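Long-range contacts in arginyl-trna synthetase (Thermus thermophilus, PDB 1IQ0), which probably charges tRNA(Arg) with L-arginine, spending ATP and releasing AMP and diphosphate: residues 471-476 and 534-539; 504-509 and 567-572; 273-278 and 287-292. All blocks are in the same frame, centred on the assembly; numbering follows the deposited sequence.

How the contacts relate
Contacts 1 and 2 belong to one helical bundle, that of the DALR anticodon-binding domain, and their centres lie 13 Å apart. Along the chain their segments alternate, so that helices 470-487, 500-509, 525-544 and 562-583 interlock. The two meet directly: Ser538 OG is probably hydrogen-bonded to Asp508 OD2 (2.6 Å), and Trp539 CZ3 packs on Val570 CG2 at 3.8 Å. Contact 3 is a hairpin of the catalytic domain, across the chain's centre, with nearest atoms about 38 Å from contact 1 and about 43 Å from contact 2. None of the three includes residues of the 'HIGH' region, Val112 to His122, the class I signature associated with ATP binding.

Contact 1 (471-476 and 534-539); sequences PYVQYA and DLAASW
Tyr472 reaches from helix 470-487 to Ala536 and Ala537 on helix 525-544, and its side chain can be followed atom by atom. Neither CB nor CG has a close partner in 534-539. With CG anti to the backbone N (chi1 176°), the ring extends across the gap, and contact begins at CD2, 4.0 Å from Ala536 CB. The next ring atom, CE2, comes closer, 3.6 Å from the same methyl. At the tip, OH lies 3.3 Å from Ala537 CA, beside the backbone of the partner helix, and is hydrogen-bonded to Asn540 further along that helix. A tyrosine suits this partly exposed place because its ring can pack on alanines while its hydroxyl finds a polar partner.

Elsewhere the interface is built largely from small residues. Ala536, with a single methyl, lets its CA lie 5.6 Å from Val473 CA, although the short helix axes stay 9.3 Å apart and cross at 46°. Ala536 CB also meets Ala476 CB at 3.9 Å. Beyond it, the indole of Trp539 presents CD1 to Ala476 CB at 3.6 Å. NE1 comes near Ala476 O, but the angle is too poor for a hydrogen bond. Trp539 also touches Arg479, Ala480 and Ile483, further along helix 470-487.

Cohesion between the two segments therefore comes from apolar packing of methyls and rings, to which Tyr472 OH adds a directional bond to Asn540 ND2, just past the segment, within the helical bundle of the DALR anticodon-binding domain.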
loop_
_atom_site.group_PDB
_atom_site.type_symbol
_atom_site.label_atom_id
_atom_site.label_comp_id
_atom_site.label_asym_id
_atom_site.label_seq_id
_atom_site.Cartn_x
_atom_site.Cartn_y
_atom_site.Cartn_z
ATOM N N PRO A 471 0.939 17.737 -1.860
ATOM C CA PRO A 471 1.685 18.998 -1.739
ATOM C C PRO A 471 1.325 19.757 -0.451
ATOM O O PRO A 471 2.176 20.417 0.139
ATOM C CB PRO A 471 1.284 19.750 -3.003
ATOM C CG PRO A 471 1.137 18.625 -4.005
ATOM C CD PRO A 471 0.345 17.603 -3.203
ATOM N N TYR A 472 0.066 19.654 -0.023
ATOM C CA TYR A 472 -0.393 20.297 1.212
ATOM C C TYR A 472 0.442 19.776 2.379
ATOM O O TYR A 472 0.999 20.559 3.151
ATOM C CB TYR A 472 -1.870 19.978 1.468
ATOM C CG TYR A 472 -2.432 20.509 2.778
ATOM C CD1 TYR A 472 -2.704 21.872 2.953
ATOM C CD2 TYR A 472 -2.714 19.644 3.834
ATOM C CE1 TYR A 472 -3.245 22.349 4.143
ATOM C CE2 TYR A 472 -3.252 20.106 5.022
ATOM C CZ TYR A 472 -3.518 21.456 5.176
ATOM O OH TYR A 472 -4.065 21.901 6.361
ATOM N N VAL A 473 0.536 18.454 2.500
ATOM C CA VAL A 473 1.313 17.851 3.578
ATOM C C VAL A 473 2.797 18.180 3.411
ATOM O O VAL A 473 3.499 18.447 4.395
ATOM C CB VAL A 473 1.136 16.313 3.616
ATOM C CG1 VAL A 473 1.902 15.725 4.799
ATOM C CG2 VAL A 473 -0.351 15.962 3.703
ATOM N N GLN A 474 3.282 18.169 2.170
ATOM C CA GLN A 474 4.687 18.485 1.927
ATOM C C GLN A 474 4.994 19.917 2.377
ATOM O O GLN A 474 6.035 20.178 2.979
ATOM C CB GLN A 474 5.032 18.329 0.442
ATOM C CG GLN A 474 5.022 16.890 -0.093
ATOM C CD GLN A 474 5.368 16.829 -1.577
ATOM O OE1 GLN A 474 4.776 17.538 -2.392
ATOM N NE2 GLN A 474 6.328 15.982 -1.932
ATOM N N TYR A 475 4.077 20.839 2.096
ATOM C CA TYR A 475 4.267 22.239 2.466
ATOM C C TYR A 475 4.334 22.417 3.987
ATOM O O TYR A 475 5.123 23.212 4.494
ATOM C CB TYR A 475 3.136 23.100 1.897
ATOM C CG TYR A 475 3.393 24.579 2.058
ATOM C CD1 TYR A 475 4.400 25.214 1.328
ATOM C CD2 TYR A 475 2.664 25.337 2.975
ATOM C CE1 TYR A 475 4.676 26.566 1.506
ATOM C CE2 TYR A 475 2.933 26.692 3.163
ATOM C CZ TYR A 475 3.940 27.300 2.426
ATOM O OH TYR A 475 4.216 28.636 2.613
ATOM N N ALA A 476 3.502 21.678 4.711
ATOM C CA ALA A 476 3.504 21.748 6.166
ATOM C C ALA A 476 4.866 21.275 6.673
ATOM O O ALA A 476 5.403 21.820 7.639
ATOM C CB ALA A 476 2.382 20.871 6.739
ATOM N N ASP A 534 -4.782 15.291 8.637
ATOM C CA ASP A 534 -5.188 15.818 9.932
ATOM C C ASP A 534 -4.024 16.461 10.690
ATOM O O ASP A 534 -4.183 17.514 11.302
ATOM C CB ASP A 534 -5.803 14.712 10.796
ATOM C CG ASP A 534 -7.088 14.147 10.203
ATOM O OD1 ASP A 534 -7.766 14.863 9.439
ATOM O OD2 ASP A 534 -7.436 12.992 10.518
ATOM N N LEU A 535 -2.855 15.827 10.654
ATOM C CA LEU A 535 -1.705 16.365 11.361
ATOM C C LEU A 535 -1.238 17.663 10.708
ATOM O O LEU A 535 -0.882 18.621 11.398
ATOM C CB LEU A 535 -0.559 15.354 11.387
ATOM C CG LEU A 535 0.650 15.808 12.220
ATOM C CD1 LEU A 535 0.223 16.050 13.688
ATOM C CD2 LEU A 535 1.739 14.755 12.148
ATOM N N ALA A 536 -1.247 17.694 9.380
ATOM C CA ALA A 536 -0.832 18.886 8.663
ATOM C C ALA A 536 -1.813 20.017 8.961
ATOM O O ALA A 536 -1.415 21.180 9.072
ATOM C CB ALA A 536 -0.771 18.607 7.168
ATOM N N ALA A 537 -3.091 19.675 9.103
ATOM C CA ALA A 537 -4.119 20.670 9.409
ATOM C C ALA A 537 -3.900 21.209 10.822
ATOM O O ALA A 537 -4.075 22.403 11.081
ATOM C CB ALA A 537 -5.521 20.049 9.303
ATOM N N SER A 538 -3.535 20.311 11.735
ATOM C CA SER A 538 -3.278 20.673 13.126
ATOM C C SER A 538 -2.045 21.577 13.202
ATOM O O SER A 538 -2.020 22.551 13.951
ATOM C CB SER A 538 -3.052 19.406 13.955
ATOM O OG SER A 538 -2.754 19.715 15.304
ATOM N N TRP A 539 -1.020 21.243 12.428
ATOM C CA TRP A 539 0.192 22.049 12.400
ATOM C C TRP A 539 -0.110 23.452 11.857
ATOM O O TRP A 539 0.351 24.445 12.407
ATOM C CB TRP A 539 1.258 21.375 11.535
ATOM C CG TRP A 539 2.320 22.308 11.058
ATOM C CD1 TRP A 539 2.518 22.734 9.775
ATOM C CD2 TRP A 539 3.309 22.968 11.857
ATOM N NE1 TRP A 539 3.569 23.619 9.723
ATOM C CE2 TRP A 539 4.073 23.782 10.988
ATOM C CE3 TRP A 539 3.623 22.952 13.220
ATOM C CZ2 TRP A 539 5.135 24.577 11.441
ATOM C CZ3 TRP A 539 4.684 23.745 13.673
ATOM C CH2 TRP A 539 5.423 24.545 12.782
#

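Contact 2 (504-509 and 567-572); sequences ALALDL and LSLVQS
Leu569 of helix 562-583 pushes its forked end toward Leu505, Ala506 and Leu509 of helix 500-509, and the two branches divide the work. Its CG stands opposite the backbone N about the first torsion (chi1 -174°), which swings the fork over to the neighbouring helix although the CB bond itself does not aim there. CD2 then touches Leu505 CD2 at 3.7 Å, whereas CD1 turns the other way along helix 500-509 to meet Leu509 CD1 at 3.6 Å. Ala506, between these leucines in sequence, offers CB to Leu569 CD1 at 4.1 Å from another side; its single methyl lets that branch lie close to the helix backbone.

Leu505 has nearly the same torsions as Leu569, but Leu509 takes the other common helical leucine shape, with CG beside its backbone N (chi1 -80°). In this shape its CD1 serves two neighbours, Leu569 and Ser572, whose OG is 3.6 Å away. Serine is compact enough for this buried spot, and its hydroxyl is hydrogen-bonded to the backbone oxygen of Ala91.

This is helix-helix packing within the DALR anticodon-binding bundle: the short axes run 10.7 Å apart at 30°, a spacing bridged mainly by leucine side chains. Around them, helix 84-92 adds Leu87, Leu88 and Ala91 against Ala506, while Tyr542 of helix 525-544 touches both Leu505 and Leu569, and helix 470-487 packs on Val570.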
loop_
_atom_site.group_PDB
_atom_site.type_symbol
_atom_site.label_atom_id
_atom_site.label_comp_id
_atom_site.label_asym_id
_atom_site.label_seq_id
_atom_site.Cartn_x
_atom_site.Cartn_y
_atom_site.Cartn_z
ATOM N N ALA A 504 -2.461 20.423 22.616
ATOM C CA ALA A 504 -3.328 19.960 21.539
ATOM C C ALA A 504 -2.524 19.387 20.371
ATOM O O ALA A 504 -2.873 18.345 19.828
ATOM C CB ALA A 504 -4.220 21.109 21.052
ATOM N N LEU A 505 -1.452 20.068 19.979
ATOM C CA LEU A 505 -0.628 19.590 18.875
ATOM C C LEU A 505 0.117 18.308 19.247
ATOM O O LEU A 505 0.185 17.370 18.461
ATOM C CB LEU A 505 0.382 20.658 18.453
ATOM C CG LEU A 505 1.362 20.244 17.346
ATOM C CD1 LEU A 505 0.589 19.777 16.107
ATOM C CD2 LEU A 505 2.253 21.420 16.997
ATOM N N ALA A 506 0.686 18.279 20.448
ATOM C CA ALA A 506 1.411 17.105 20.911
ATOM C C ALA A 506 0.494 15.878 20.881
ATOM O O ALA A 506 0.910 14.789 20.484
ATOM C CB ALA A 506 1.926 17.346 22.322
ATOM N N LEU A 507 -0.761 16.066 21.290
ATOM C CA LEU A 507 -1.734 14.981 21.311
ATOM C C LEU A 507 -1.979 14.409 19.911
ATOM O O LEU A 507 -2.096 13.189 19.748
ATOM C CB LEU A 507 -3.041 15.468 21.928
ATOM C CG LEU A 507 -4.140 14.458 22.264
ATOM C CD1 LEU A 507 -3.588 13.284 23.075
ATOM C CD2 LEU A 507 -5.227 15.195 23.052
ATOM N N ASP A 508 -2.055 15.268 18.895
ATOM C CA ASP A 508 -2.255 14.753 17.541
ATOM C C ASP A 508 -1.039 13.933 17.131
ATOM O O ASP A 508 -1.156 12.963 16.384
ATOM C CB ASP A 508 -2.487 15.885 16.548
ATOM C CG ASP A 508 -3.842 16.525 16.727
ATOM O OD1 ASP A 508 -4.781 15.796 17.112
ATOM O OD2 ASP A 508 -3.968 17.740 16.482
ATOM N N LEU A 509 0.129 14.317 17.638
ATOM C CA LEU A 509 1.355 13.594 17.338
ATOM C C LEU A 509 1.354 12.191 17.962
ATOM O O LEU A 509 2.001 11.278 17.445
ATOM C CB LEU A 509 2.562 14.386 17.839
ATOM C CG LEU A 509 3.000 15.535 16.927
ATOM C CD1 LEU A 509 3.985 16.441 17.657
ATOM C CD2 LEU A 509 3.628 14.957 15.664
ATOM N N LEU A 567 10.459 24.423 19.657
ATOM C CA LEU A 567 11.375 23.923 18.640
ATOM C C LEU A 567 11.358 22.388 18.624
ATOM O O LEU A 567 11.360 21.778 17.554
ATOM C CB LEU A 567 12.796 24.442 18.887
ATOM C CG LEU A 567 13.063 25.896 18.473
ATOM C CD1 LEU A 567 14.425 26.343 18.976
ATOM C CD2 LEU A 567 12.992 26.017 16.955
ATOM N N SER A 568 11.332 21.765 19.802
ATOM C CA SER A 568 11.301 20.301 19.880
ATOM C C SER A 568 9.971 19.766 19.354
ATOM O O SER A 568 9.921 18.712 18.722
ATOM C CB SER A 568 11.516 19.826 21.319
ATOM O OG SER A 568 12.838 20.096 21.749
ATOM N N LEU A 569 8.893 20.499 19.611
ATOM C CA LEU A 569 7.580 20.087 19.133
ATOM C C LEU A 569 7.539 20.232 17.612
ATOM O O LEU A 569 6.982 19.385 16.910
ATOM C CB LEU A 569 6.496 20.951 19.768
ATOM C CG LEU A 569 5.043 20.579 19.482
ATOM C CD1 LEU A 569 4.787 19.132 19.905
ATOM C CD2 LEU A 569 4.123 21.534 20.241
ATOM N N VAL A 570 8.129 21.316 17.110
ATOM C CA VAL A 570 8.180 21.567 15.677
ATOM C C VAL A 570 9.020 20.475 15.012
ATOM O O VAL A 570 8.685 19.986 13.936
ATOM C CB VAL A 570 8.797 22.960 15.378
ATOM C CG1 VAL A 570 9.163 23.072 13.900
ATOM C CG2 VAL A 570 7.791 24.063 15.751
ATOM N N GLN A 571 10.104 20.085 15.674
ATOM C CA GLN A 571 10.985 19.054 15.158
ATOM C C GLN A 571 10.256 17.714 15.110
ATOM O O GLN A 571 10.347 16.981 14.123
ATOM C CB GLN A 571 12.237 18.928 16.031
ATOM C CG GLN A 571 13.187 17.836 15.550
ATOM C CD GLN A 571 14.460 17.770 16.361
ATOM O OE1 GLN A 571 14.427 17.551 17.572
ATOM N NE2 GLN A 571 15.594 17.962 15.699
ATOM N N SER A 572 9.539 17.393 16.180
ATOM C CA SER A 572 8.793 16.141 16.220
ATOM C C SER A 572 7.753 16.113 15.091
ATOM O O SER A 572 7.530 15.076 14.459
ATOM C CB SER A 572 8.105 15.973 17.577
ATOM O OG SER A 572 7.209 14.876 17.566
#

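Contact 3 (273-278 and 287-292); sequences ALVMDA and DPFFVL
Pro288 O is gripped twice from segment 273-278: Ala278 N donates to it at 2.7 Å, nearly straight at 168°, and Asp277 CA adds a CA-H...O contact. Proline has no N-H to offer, but its carbonyl serves well here. Further along, Met276 and Phe290 exchange two backbone bonds, Met276 N to Phe290 O at 2.8 Å and Phe290 N to Met276 O at 3.0 Å; Leu292 N then bonds to Leu274 O.

This is an antiparallel beta hairpin, and strand 262-263 pairs with the other edge of strand 274-277 to complete a small three-stranded sheet. On one face, the carboxylate of Asp277 stacks over the Phe289 ring, their planes 8° apart, while OD2 is hydrogen-bonded to Ser279 OG. Val275 comes to that ring at its edge, its CG1 3.6 Å from Phe289 CD2.

The other face carries Met276 and Phe290. The flexible thioether chain of Met276 bends at chi3 (-73°), bringing CE within 4.1 Å of Leu292 CD2, and Met276 and Leu292 both also touch Ile306 of helix 301-312. Ala278 CB meets the Phe290 ring at its edge, 3.7 Å from CE2, beside helix 361-370, where Ala366 and Leu363 touch Ala278 and Phe290 respectively.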
loop_
_atom_site.group_PDB
_atom_site.type_symbol
_atom_site.label_atom_id
_atom_site.label_comp_id
_atom_site.label_asym_id
_atom_site.label_seq_id
_atom_site.Cartn_x
_atom_site.Cartn_y
_atom_site.Cartn_z
ATOM N N ALA A 273 -13.334 -33.534 -16.973
ATOM C CA ALA A 273 -12.630 -32.387 -16.404
ATOM C C ALA A 273 -12.157 -32.671 -14.985
ATOM O O ALA A 273 -12.765 -33.470 -14.275
ATOM C CB ALA A 273 -13.542 -31.160 -16.408
ATOM N N LEU A 274 -11.056 -32.039 -14.581
ATOM C CA LEU A 274 -10.547 -32.216 -13.221
ATOM C C LEU A 274 -11.115 -31.052 -12.432
ATOM O O LEU A 274 -10.896 -29.891 -12.774
ATOM C CB LEU A 274 -9.018 -32.174 -13.172
ATOM C CG LEU A 274 -8.444 -32.312 -11.756
ATOM C CD1 LEU A 274 -8.800 -33.686 -11.207
ATOM C CD2 LEU A 274 -6.936 -32.113 -11.760
ATOM N N VAL A 275 -11.848 -31.362 -11.375
ATOM C CA VAL A 275 -12.469 -30.321 -10.582
ATOM C C VAL A 275 -12.119 -30.399 -9.103
ATOM O O VAL A 275 -11.757 -31.458 -8.584
ATOM C CB VAL A 275 -14.004 -30.380 -10.755
ATOM C CG1 VAL A 275 -14.530 -31.712 -10.254
ATOM C CG2 VAL A 275 -14.658 -29.237 -10.019
ATOM N N MET A 276 -12.225 -29.255 -8.436
ATOM C CA MET A 276 -11.953 -29.147 -7.009
ATOM C C MET A 276 -13.261 -28.784 -6.307
ATOM O O MET A 276 -13.872 -27.756 -6.612
ATOM C CB MET A 276 -10.924 -28.045 -6.738
ATOM C CG MET A 276 -10.536 -27.918 -5.272
ATOM S SD MET A 276 -9.527 -26.467 -4.921
ATOM C CE MET A 276 -7.979 -26.957 -5.650
ATOM N N ASP A 277 -13.694 -29.629 -5.379
ATOM C CA ASP A 277 -14.925 -29.372 -4.631
ATOM C C ASP A 277 -14.562 -28.538 -3.411
ATOM O O ASP A 277 -13.985 -29.047 -2.448
ATOM C CB ASP A 277 -15.566 -30.697 -4.196
ATOM C CG ASP A 277 -16.842 -30.499 -3.380
ATOM O OD1 ASP A 277 -17.342 -31.496 -2.820
ATOM O OD2 ASP A 277 -17.343 -29.356 -3.299
ATOM N N ALA A 278 -14.897 -27.254 -3.457
ATOM C CA ALA A 278 -14.591 -26.340 -2.361
ATOM C C ALA A 278 -15.649 -26.300 -1.253
ATOM O O ALA A 278 -15.474 -25.587 -0.263
ATOM C CB ALA A 278 -14.383 -24.926 -2.917
ATOM N N ASP A 287 -22.625 -23.698 -6.814
ATOM C CA ASP A 287 -21.768 -24.695 -7.441
ATOM C C ASP A 287 -20.378 -24.505 -6.836
ATOM O O ASP A 287 -19.673 -23.552 -7.166
ATOM C CB ASP A 287 -21.720 -24.487 -8.955
ATOM C CG ASP A 287 -21.149 -25.685 -9.689
ATOM O OD1 ASP A 287 -19.986 -26.053 -9.419
ATOM O OD2 ASP A 287 -21.865 -26.263 -10.532
ATOM N N PRO A 288 -19.978 -25.408 -5.924
ATOM C CA PRO A 288 -18.679 -25.366 -5.243
ATOM C C PRO A 288 -17.550 -26.011 -6.036
ATOM O O PRO A 288 -16.507 -26.349 -5.478
ATOM C CB PRO A 288 -18.962 -26.123 -3.957
ATOM C CG PRO A 288 -19.835 -27.237 -4.460
ATOM C CD PRO A 288 -20.797 -26.521 -5.406
ATOM N N PHE A 289 -17.756 -26.176 -7.337
ATOM C CA PHE A 289 -16.751 -26.804 -8.176
ATOM C C PHE A 289 -15.922 -25.852 -9.030
ATOM O O PHE A 289 -16.428 -25.234 -9.966
ATOM C CB PHE A 289 -17.413 -27.849 -9.077
ATOM C CG PHE A 289 -17.946 -29.038 -8.332
ATOM C CD1 PHE A 289 -18.992 -28.899 -7.431
ATOM C CD2 PHE A 289 -17.391 -30.299 -8.522
ATOM C CE1 PHE A 289 -19.478 -30.001 -6.729
ATOM C CE2 PHE A 289 -17.868 -31.405 -7.825
ATOM C CZ PHE A 289 -18.913 -31.257 -6.928
ATOM N N PHE A 290 -14.643 -25.732 -8.683
ATOM C CA PHE A 290 -13.705 -24.905 -9.435
ATOM C C PHE A 290 -13.051 -25.874 -10.420
ATOM O O PHE A 290 -12.590 -26.950 -10.024
ATOM C CB PHE A 290 -12.614 -24.330 -8.522
ATOM C CG PHE A 290 -13.068 -23.191 -7.652
ATOM C CD1 PHE A 290 -13.293 -21.927 -8.195
ATOM C CD2 PHE A 290 -13.253 -23.376 -6.283
ATOM C CE1 PHE A 290 -13.692 -20.860 -7.385
ATOM C CE2 PHE A 290 -13.650 -22.320 -5.466
ATOM C CZ PHE A 290 -13.870 -21.057 -6.019
ATOM N N VAL A 291 -13.016 -25.515 -11.697
ATOM C CA VAL A 291 -12.397 -26.392 -12.680
ATOM C C VAL A 291 -10.896 -26.129 -12.717
ATOM O O VAL A 291 -10.472 -24.981 -12.811
ATOM C CB VAL A 291 -12.979 -26.161 -14.089
ATOM C CG1 VAL A 291 -12.307 -27.098 -15.088
ATOM C CG2 VAL A 291 -14.483 -26.388 -14.071
ATOM N N LEU A 292 -10.098 -27.192 -12.617
ATOM C CA LEU A 292 -8.644 -27.069 -12.662
ATOM C C LEU A 292 -8.201 -27.395 -14.089
ATOM O O LEU A 292 -7.455 -26.632 -14.705
ATOM C CB LEU A 292 -7.987 -28.031 -11.658
ATOM C CG LEU A 292 -8.311 -27.811 -10.170
ATOM C CD1 LEU A 292 -7.661 -28.891 -9.318
ATOM C CD2 LEU A 292 -7.814 -26.442 -9.736
#